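Protein STN1 (Saccharomyces cerevisiae, PDB 3KEY) regulates telomere length, protects chromosome ends and restrains telomerase loading through its interaction with CDC13, its C-terminal part being a pair of winged helix-turn-helix domains. Local coordinates at residues Asn94-Glu97 / Tyr98-Arg102; Glu21-Asn24 / Ser25-Tyr28; Ala63-Asp66 / Leu67-Leu71. All coordinates share one frame; numbering follows the deposited sequence.

Contact 1. Residues Asn94-Glu97 / Tyr98-Arg102; sequences NLFE and YAEKR
Phe96 and Glu100 meet one turn apart on helix 90-108, the first helix of the second winged helix-turn-helix domain. The carboxylate of Glu100 comes in at the edge of the Phe96 ring, near the ring plane. Its OE2 lies 3.7 Å from Phe96 CD1, on the weakly positive C-H rim, which would suit a carboxylate oxygen. The two flat groups are turned 55° against each other, neither stacked nor square. Glu100 CG stands beside the backbone N (chi1 -77°), which lays the chain back over the preceding turn. The same carboxylate passes close to the backbone oxygen of Phe96, with Glu100 OE2 3.3 Å from Phe96 O. Both are acceptors, so this proximity brings no bond. Phe96 O is already taken by Glu100 N.

Glu97 and Lys101 form the next pair along the helix. Their side chains run side by side and point the same way. Both are extended beyond CG. Glu97 OE1 and Lys101 NZ stay 4.0 Å apart, beyond a salt bridge, but the opposite charges should still attract weakly on this exposed side.

Leu95, Phe96 and Ala99 are the buried residues. Leu95 packs on Val121 and Leu125 of helix 118-125. Phe96 and Ala99 face helix 132-149, where both touch Cys142. Tyr98 lies at the margin, against Val121 and Lys124. The helix thus packs against two others of its domain.

Four regular backbone bonds hold the turn, from Tyr98, Ala99, Glu100 and Lys101 to the residues four places earlier. Tyr98 CG is anti to its own N (chi1 179°), and the ring leads away from the earlier turn. What stays near is its first carbon: Tyr98 CB sits 3.4 Å from Asn94 O.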
loop_
_atom_site.group_PDB
_atom_site.type_symbol
_atom_site.label_atom_id
_atom_site.label_comp_id
_atom_site.label_asym_id
_atom_site.label_seq_id
_atom_site.Cartn_x
_atom_site.Cartn_y
_atom_site.Cartn_z
ATOM N N ASN A 94 9.434 3.323 -4.485
ATOM C CA ASN A 94 10.350 4.178 -3.742
ATOM C C ASN A 94 9.896 4.297 -2.279
ATOM O O ASN A 94 10.725 4.419 -1.377
ATOM C CB ASN A 94 10.436 5.577 -4.359
ATOM C CG ASN A 94 11.146 5.582 -5.698
ATOM O OD1 ASN A 94 12.039 4.773 -5.943
ATOM N ND2 ASN A 94 10.762 6.507 -6.568
ATOM N N LEU A 95 8.585 4.282 -2.050
ATOM C CA LEU A 95 8.050 4.377 -0.690
ATOM C C LEU A 95 8.424 3.125 0.092
ATOM O O LEU A 95 8.777 3.196 1.268
ATOM C CB LEU A 95 6.524 4.536 -0.712
ATOM C CG LEU A 95 6.034 5.943 -1.047
ATOM C CD1 LEU A 95 4.536 5.951 -1.354
ATOM C CD2 LEU A 95 6.361 6.858 0.124
ATOM N N PHE A 96 8.355 1.975 -0.574
ATOM C CA PHE A 96 8.707 0.718 0.063
ATOM C C PHE A 96 10.196 0.671 0.386
ATOM O O PHE A 96 10.582 0.187 1.447
ATOM C CB PHE A 96 8.315 -0.462 -0.826
ATOM C CG PHE A 96 7.065 -1.151 -0.379
ATOM C CD1 PHE A 96 7.124 -2.178 0.558
ATOM C CD2 PHE A 96 5.822 -0.741 -0.855
ATOM C CE1 PHE A 96 5.965 -2.794 1.023
ATOM C CE2 PHE A 96 4.649 -1.346 -0.398
ATOM C CZ PHE A 96 4.720 -2.376 0.543
ATOM N N GLU A 97 11.031 1.157 -0.528
ATOM C CA GLU A 97 12.468 1.173 -0.282
ATOM C C GLU A 97 12.726 2.049 0.937
ATOM O O GLU A 97 13.434 1.650 1.863
ATOM C CB GLU A 97 13.224 1.728 -1.490
ATOM C CG GLU A 97 13.751 0.660 -2.439
ATOM C CD GLU A 97 14.501 1.246 -3.629
ATOM O OE1 GLU A 97 15.343 2.154 -3.424
ATOM O OE2 GLU A 97 14.250 0.789 -4.766
ATOM N N TYR A 98 12.132 3.244 0.934
ATOM C CA TYR A 98 12.279 4.177 2.046
ATOM C C TYR A 98 11.896 3.528 3.395
ATOM O O TYR A 98 12.646 3.617 4.371
ATOM C CB TYR A 98 11.415 5.409 1.777
ATOM C CG TYR A 98 11.448 6.468 2.858
ATOM C CD1 TYR A 98 10.665 6.347 4.011
ATOM C CD2 TYR A 98 12.241 7.608 2.714
ATOM C CE1 TYR A 98 10.669 7.343 4.992
ATOM C CE2 TYR A 98 12.255 8.610 3.684
ATOM C CZ TYR A 98 11.466 8.474 4.818
ATOM O OH TYR A 98 11.457 9.479 5.763
ATOM N N ALA A 99 10.733 2.882 3.445
ATOM C CA ALA A 99 10.282 2.233 4.673
ATOM C C ALA A 99 11.233 1.106 5.105
ATOM O O ALA A 99 11.593 1.010 6.275
ATOM C CB ALA A 99 8.868 1.687 4.486
ATOM N N GLU A 100 11.631 0.255 4.162
ATOM C CA GLU A 100 12.546 -0.849 4.468
ATOM C C GLU A 100 13.856 -0.343 5.089
ATOM O O GLU A 100 14.350 -0.915 6.063
ATOM C CB GLU A 100 12.878 -1.634 3.201
ATOM C CG GLU A 100 11.798 -2.584 2.731
ATOM C CD GLU A 100 11.840 -2.778 1.225
ATOM O OE1 GLU A 100 12.952 -2.733 0.652
ATOM O OE2 GLU A 100 10.766 -2.978 0.615
ATOM N N LYS A 101 14.416 0.716 4.514
ATOM C CA LYS A 101 15.661 1.288 5.021
ATOM C C LYS A 101 15.468 1.894 6.406
ATOM O O LYS A 101 16.309 1.717 7.289
ATOM C CB LYS A 101 16.184 2.369 4.070
ATOM C CG LYS A 101 16.735 1.830 2.754
ATOM C CD LYS A 101 17.080 2.974 1.800
ATOM C CE LYS A 101 17.602 2.466 0.458
ATOM N NZ LYS A 101 17.756 3.585 -0.527
ATOM N N ARG A 102 14.363 2.617 6.592
ATOM C CA ARG A 102 14.086 3.239 7.882
ATOM C C ARG A 102 13.969 2.174 8.967
ATOM O O ARG A 102 14.597 2.278 10.019
ATOM C CB ARG A 102 12.793 4.060 7.819
ATOM C CG ARG A 102 12.340 4.620 9.169
ATOM C CD ARG A 102 13.466 5.373 9.844
ATOM N NE ARG A 102 13.990 6.411 8.964
ATOM C CZ ARG A 102 13.600 7.682 8.981
ATOM N NH1 ARG A 102 12.680 8.097 9.846
ATOM N NH2 ARG A 102 14.121 8.535 8.109
#

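Contact 2. Residues Glu21-Asn24 / Ser25-Tyr28; sequences EISN and SDLY
A water bridges Ser23 and Asp26. It accepts from Ser23 N at 2.9 Å and donates to Asp26 OD2, 2.6 Å away. The Asp26 carboxylate is thereby tied to the end of strand 21-23. That strand pairs with strand 86-88 of the first winged helix-turn-helix domain, Ile22 bonding to Phe87, and leads straight into helix 24-28.

Ser23 is the N-cap of this helix. Its OG accepts from Asp26 N at 3.2 Å, with an N-H...O angle of 156°. With chi1 at 67°, OG stands between the backbone N and the carbonyl carbon, turned to the first helical turn. Ser23 O takes Leu27 N at 2.9 Å.

Below the polar cap lies an apolar contact. Ile22 CD1 reaches Leu27 CB at 3.9 Å, while Ile22 CG1 lies against Asp26 CB. Ile22 CG1 lies anti to the backbone N (chi1 -175°), which carries the branch forward under the turn. Around them, Ile22 touches Leu17 and Leu89, and Leu27 touches Val33 of helix 31-47.

The cap satisfies an amide that has no acceptor one turn earlier in the helix. The negative charge of Asp26 may be mildly favoured by the N-terminal end of this short helix.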
loop_
_atom_site.group_PDB
_atom_site.type_symbol
_atom_site.label_atom_id
_atom_site.label_comp_id
_atom_site.label_asym_id
_atom_site.label_seq_id
_atom_site.Cartn_x
_atom_site.Cartn_y
_atom_site.Cartn_z
ATOM N N GLU A 21 5.981 1.250 -14.938
ATOM C CA GLU A 21 4.659 1.770 -15.267
ATOM C C GLU A 21 3.804 0.665 -15.876
ATOM O O GLU A 21 4.324 -0.341 -16.365
ATOM C CB GLU A 21 4.766 2.911 -16.293
ATOM C CG GLU A 21 4.364 2.493 -17.734
ATOM C CD GLU A 21 4.902 3.451 -18.801
ATOM O OE1 GLU A 21 4.606 3.260 -20.004
ATOM O OE2 GLU A 21 5.635 4.391 -18.428
ATOM N N ILE A 22 2.491 0.868 -15.855
ATOM C CA ILE A 22 1.562 -0.083 -16.445
ATOM C C ILE A 22 0.251 0.617 -16.787
ATOM O O ILE A 22 -0.224 1.485 -16.048
ATOM C CB ILE A 22 1.284 -1.283 -15.508
ATOM C CG1 ILE A 22 0.394 -2.302 -16.227
ATOM C CG2 ILE A 22 0.610 -0.809 -14.224
ATOM C CD1 ILE A 22 0.258 -3.627 -15.495
ATOM N N SER A 23 -0.329 0.252 -17.923
ATOM C CA SER A 23 -1.581 0.859 -18.337
ATOM C C SER A 23 -2.740 0.205 -17.604
ATOM O O SER A 23 -2.648 -0.940 -17.158
ATOM C CB SER A 23 -1.784 0.703 -19.847
ATOM O OG SER A 23 -1.976 -0.661 -20.186
ATOM N N ASN A 24 -3.827 0.958 -17.493
ATOM C CA ASN A 24 -5.046 0.522 -16.836
ATOM C C ASN A 24 -5.541 -0.801 -17.444
ATOM O O ASN A 24 -5.955 -1.709 -16.719
ATOM C CB ASN A 24 -6.097 1.621 -17.011
ATOM C CG ASN A 24 -7.273 1.475 -16.076
ATOM O OD1 ASN A 24 -7.132 1.559 -14.854
ATOM N ND2 ASN A 24 -8.452 1.273 -16.648
ATOM N N SER A 25 -5.483 -0.915 -18.772
ATOM C CA SER A 25 -5.947 -2.127 -19.445
ATOM C C SER A 25 -5.042 -3.334 -19.219
ATOM O O SER A 25 -5.530 -4.455 -19.069
ATOM C CB SER A 25 -6.133 -1.877 -20.954
ATOM O OG SER A 25 -4.914 -1.539 -21.588
ATOM N N ASP A 26 -3.730 -3.122 -19.191
ATOM C CA ASP A 26 -2.824 -4.239 -18.950
ATOM C C ASP A 26 -2.944 -4.719 -17.515
ATOM O O ASP A 26 -2.851 -5.916 -17.242
ATOM C CB ASP A 26 -1.372 -3.851 -19.232
ATOM C CG ASP A 26 -1.072 -3.749 -20.719
ATOM O OD1 ASP A 26 -1.875 -4.261 -21.527
ATOM O OD2 ASP A 26 -0.028 -3.174 -21.082
ATOM N N LEU A 27 -3.158 -3.782 -16.595
ATOM C CA LEU A 27 -3.280 -4.120 -15.185
ATOM C C LEU A 27 -4.523 -4.972 -14.926
ATOM O O LEU A 27 -4.469 -5.972 -14.207
ATOM C CB LEU A 27 -3.347 -2.843 -14.340
ATOM C CG LEU A 27 -3.491 -3.038 -12.824
ATOM C CD1 LEU A 27 -2.298 -3.814 -12.295
ATOM C CD2 LEU A 27 -3.603 -1.678 -12.133
ATOM N N TYR A 28 -5.634 -4.564 -15.528
ATOM C CA TYR A 28 -6.910 -5.252 -15.373
ATOM C C TYR A 28 -6.898 -6.677 -15.924
ATOM O O TYR A 28 -7.721 -7.502 -15.531
ATOM C CB TYR A 28 -8.003 -4.441 -16.060
ATOM C CG TYR A 28 -9.408 -4.919 -15.785
ATOM C CD1 TYR A 28 -10.066 -5.775 -16.672
ATOM C CD2 TYR A 28 -10.097 -4.480 -14.661
ATOM C CE1 TYR A 28 -11.390 -6.174 -16.442
ATOM C CE2 TYR A 28 -11.413 -4.871 -14.420
ATOM C CZ TYR A 28 -12.053 -5.713 -15.315
ATOM O OH TYR A 28 -13.359 -6.064 -15.092
HETATM O O HOH W 1 1.289 -1.487 -19.637
#

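Contact 3. Residues Ala63-Asp66 / Leu67-Leu71; sequences AFRD and LVNRL
The Phe64 ring carries Val68 CG1 over one face, 3.8 Å above the plane and offset toward the rim. This is a CH-pi contact, with CG1 4.1 Å from the ring centroid and 22° off the normal. The nearest ring atom is Phe64 CE1, 3.9 Å from Val68 CG1. The two side chains meet at a slant. Tyr28 approaches the same ring in an edge-to-face pair, and Asn24 and Leu27 also touch it.

The Arg70 guanidinium has Leu67 CD2 over one face, offset toward its rim. The Arg70 chain is extended from CG to NE and starts beside the backbone N. Arg70 CG lies 3.0 Å from Asp66 O, a close carbon contact; the bond to that oxygen comes from Arg70 N.

On the exposed side, Arg65 and Asn69 cross with their guanidinium and amide planes 33° apart. The contact is made by the aliphatic part of the arginine: Arg65 CG lies 3.3 Å from Asn69 ND2. Bends at chi2 and chi3 carry the guanidinium onward toward the neighbouring Asp66. There Arg65 NH1 and Asp66 OD2 make a long salt bridge of 3.9 Å. The oxygen is well out of the guanidinium plane, so charge alone acts.

All of this lies on helix 56-73 of the first winged helix-turn-helix domain. Backbone N-H groups of Leu67, Val68, Asn69 and Arg70 donate to the oxygens four residues earlier. Leu67 and Ala63 pack on helix 31-47, and Leu67 and Leu71 reach Leu10 of helix 6-16. The chemistry is therefore split by side: apolar groups pack the helix against helices 31-47 and 6-16, while the charged groups attract one another only loosely at the surface.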
loop_
_atom_site.group_PDB
_atom_site.type_symbol
_atom_site.label_atom_id
_atom_site.label_comp_id
_atom_site.label_asym_id
_atom_site.label_seq_id
_atom_site.Cartn_x
_atom_site.Cartn_y
_atom_site.Cartn_z
ATOM N N ALA A 63 -15.455 -1.777 -9.449
ATOM C CA ALA A 63 -14.628 -2.193 -8.318
ATOM C C ALA A 63 -13.167 -1.870 -8.603
ATOM O O ALA A 63 -12.452 -1.358 -7.741
ATOM C CB ALA A 63 -14.784 -3.700 -8.062
ATOM N N PHE A 64 -12.736 -2.188 -9.821
ATOM C CA PHE A 64 -11.368 -1.954 -10.254
ATOM C C PHE A 64 -11.034 -0.464 -10.199
ATOM O O PHE A 64 -9.959 -0.080 -9.748
ATOM C CB PHE A 64 -11.193 -2.483 -11.674
ATOM C CG PHE A 64 -9.848 -2.199 -12.270
ATOM C CD1 PHE A 64 -8.697 -2.750 -11.721
ATOM C CD2 PHE A 64 -9.735 -1.394 -13.399
ATOM C CE1 PHE A 64 -7.452 -2.506 -12.290
ATOM C CE2 PHE A 64 -8.490 -1.144 -13.976
ATOM C CZ PHE A 64 -7.346 -1.704 -13.417
ATOM N N ARG A 65 -11.964 0.366 -10.658
ATOM C CA ARG A 65 -11.766 1.807 -10.648
ATOM C C ARG A 65 -11.680 2.326 -9.217
ATOM O O ARG A 65 -10.885 3.219 -8.924
ATOM C CB ARG A 65 -12.919 2.499 -11.370
ATOM C CG ARG A 65 -12.869 4.024 -11.314
ATOM C CD ARG A 65 -14.241 4.587 -10.959
ATOM N NE ARG A 65 -15.280 4.082 -11.858
ATOM C CZ ARG A 65 -16.577 4.040 -11.561
ATOM N NH1 ARG A 65 -17.007 4.477 -10.380
ATOM N NH2 ARG A 65 -17.444 3.545 -12.438
ATOM N N ASP A 66 -12.504 1.775 -8.328
ATOM C CA ASP A 66 -12.495 2.202 -6.932
ATOM C C ASP A 66 -11.151 1.874 -6.286
ATOM O O ASP A 66 -10.575 2.701 -5.578
ATOM C CB ASP A 66 -13.626 1.528 -6.139
ATOM C CG ASP A 66 -15.006 2.043 -6.526
ATOM O OD1 ASP A 66 -16.007 1.525 -5.980
ATOM O OD2 ASP A 66 -15.095 2.964 -7.370
ATOM N N LEU A 67 -10.653 0.670 -6.537
ATOM C CA LEU A 67 -9.370 0.261 -5.979
ATOM C C LEU A 67 -8.221 1.136 -6.481
ATOM O O LEU A 67 -7.443 1.644 -5.676
ATOM C CB LEU A 67 -9.087 -1.206 -6.307
ATOM C CG LEU A 67 -10.027 -2.195 -5.617
ATOM C CD1 LEU A 67 -9.783 -3.595 -6.152
ATOM C CD2 LEU A 67 -9.815 -2.138 -4.097
ATOM N N VAL A 68 -8.111 1.320 -7.796
ATOM C CA VAL A 68 -7.026 2.142 -8.318
ATOM C C VAL A 68 -7.143 3.568 -7.806
ATOM O O VAL A 68 -6.140 4.181 -7.439
ATOM C CB VAL A 68 -6.982 2.179 -9.867
ATOM C CG1 VAL A 68 -6.688 0.787 -10.415
ATOM C CG2 VAL A 68 -8.289 2.723 -10.415
ATOM N N ASN A 69 -8.366 4.093 -7.769
ATOM C CA ASN A 69 -8.566 5.453 -7.292
ATOM C C ASN A 69 -8.191 5.606 -5.820
ATOM O O ASN A 69 -7.702 6.661 -5.422
ATOM C CB ASN A 69 -10.013 5.909 -7.526
ATOM C CG ASN A 69 -10.333 6.123 -9.013
ATOM O OD1 ASN A 69 -9.440 6.071 -9.867
ATOM N ND2 ASN A 69 -11.607 6.371 -9.320
ATOM N N ARG A 70 -8.412 4.569 -5.009
ATOM C CA ARG A 70 -8.053 4.647 -3.595
ATOM C C ARG A 70 -6.537 4.811 -3.477
ATOM O O ARG A 70 -6.055 5.600 -2.666
ATOM C CB ARG A 70 -8.477 3.380 -2.834
ATOM C CG ARG A 70 -9.980 3.162 -2.705
ATOM C CD ARG A 70 -10.298 1.881 -1.920
ATOM N NE ARG A 70 -11.676 1.432 -2.125
ATOM C CZ ARG A 70 -12.198 0.326 -1.594
ATOM N NH1 ARG A 70 -11.461 -0.456 -0.815
ATOM N NH2 ARG A 70 -13.458 -0.005 -1.854
ATOM N N LEU A 71 -5.793 4.059 -4.286
ATOM C CA LEU A 71 -4.335 4.117 -4.278
ATOM C C LEU A 71 -3.809 5.470 -4.768
ATOM O O LEU A 71 -2.952 6.077 -4.123
ATOM C CB LEU A 71 -3.758 2.982 -5.134
ATOM C CG LEU A 71 -4.056 1.570 -4.609
ATOM C CD1 LEU A 71 -3.549 0.519 -5.581
ATOM C CD2 LEU A 71 -3.408 1.397 -3.237
#

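In the fold
Contacts 2 and 3 belong to the first winged helix-turn-helix domain and contact 1 to the second. Contacts 2 and 3 touch, with centres about 13 Å apart. Phe64 is the joint: Asn24 OD1 lies 3.1 Å from Phe64 CE2, and Leu27 CD2 packs 3.9 Å from Phe64 CE1. The short helix after strand 21-23 is thus seated on helix 56-73. Contact 1 touches neither: its nearest atoms are about 11 Å from contact 2 and about 8 Å from contact 3. The centres are about 24 and 23 Å apart, and contact 1 lies across the chain's centre from contact 3. Leu76 bridges part of this gap, touching both Leu71 and Leu95.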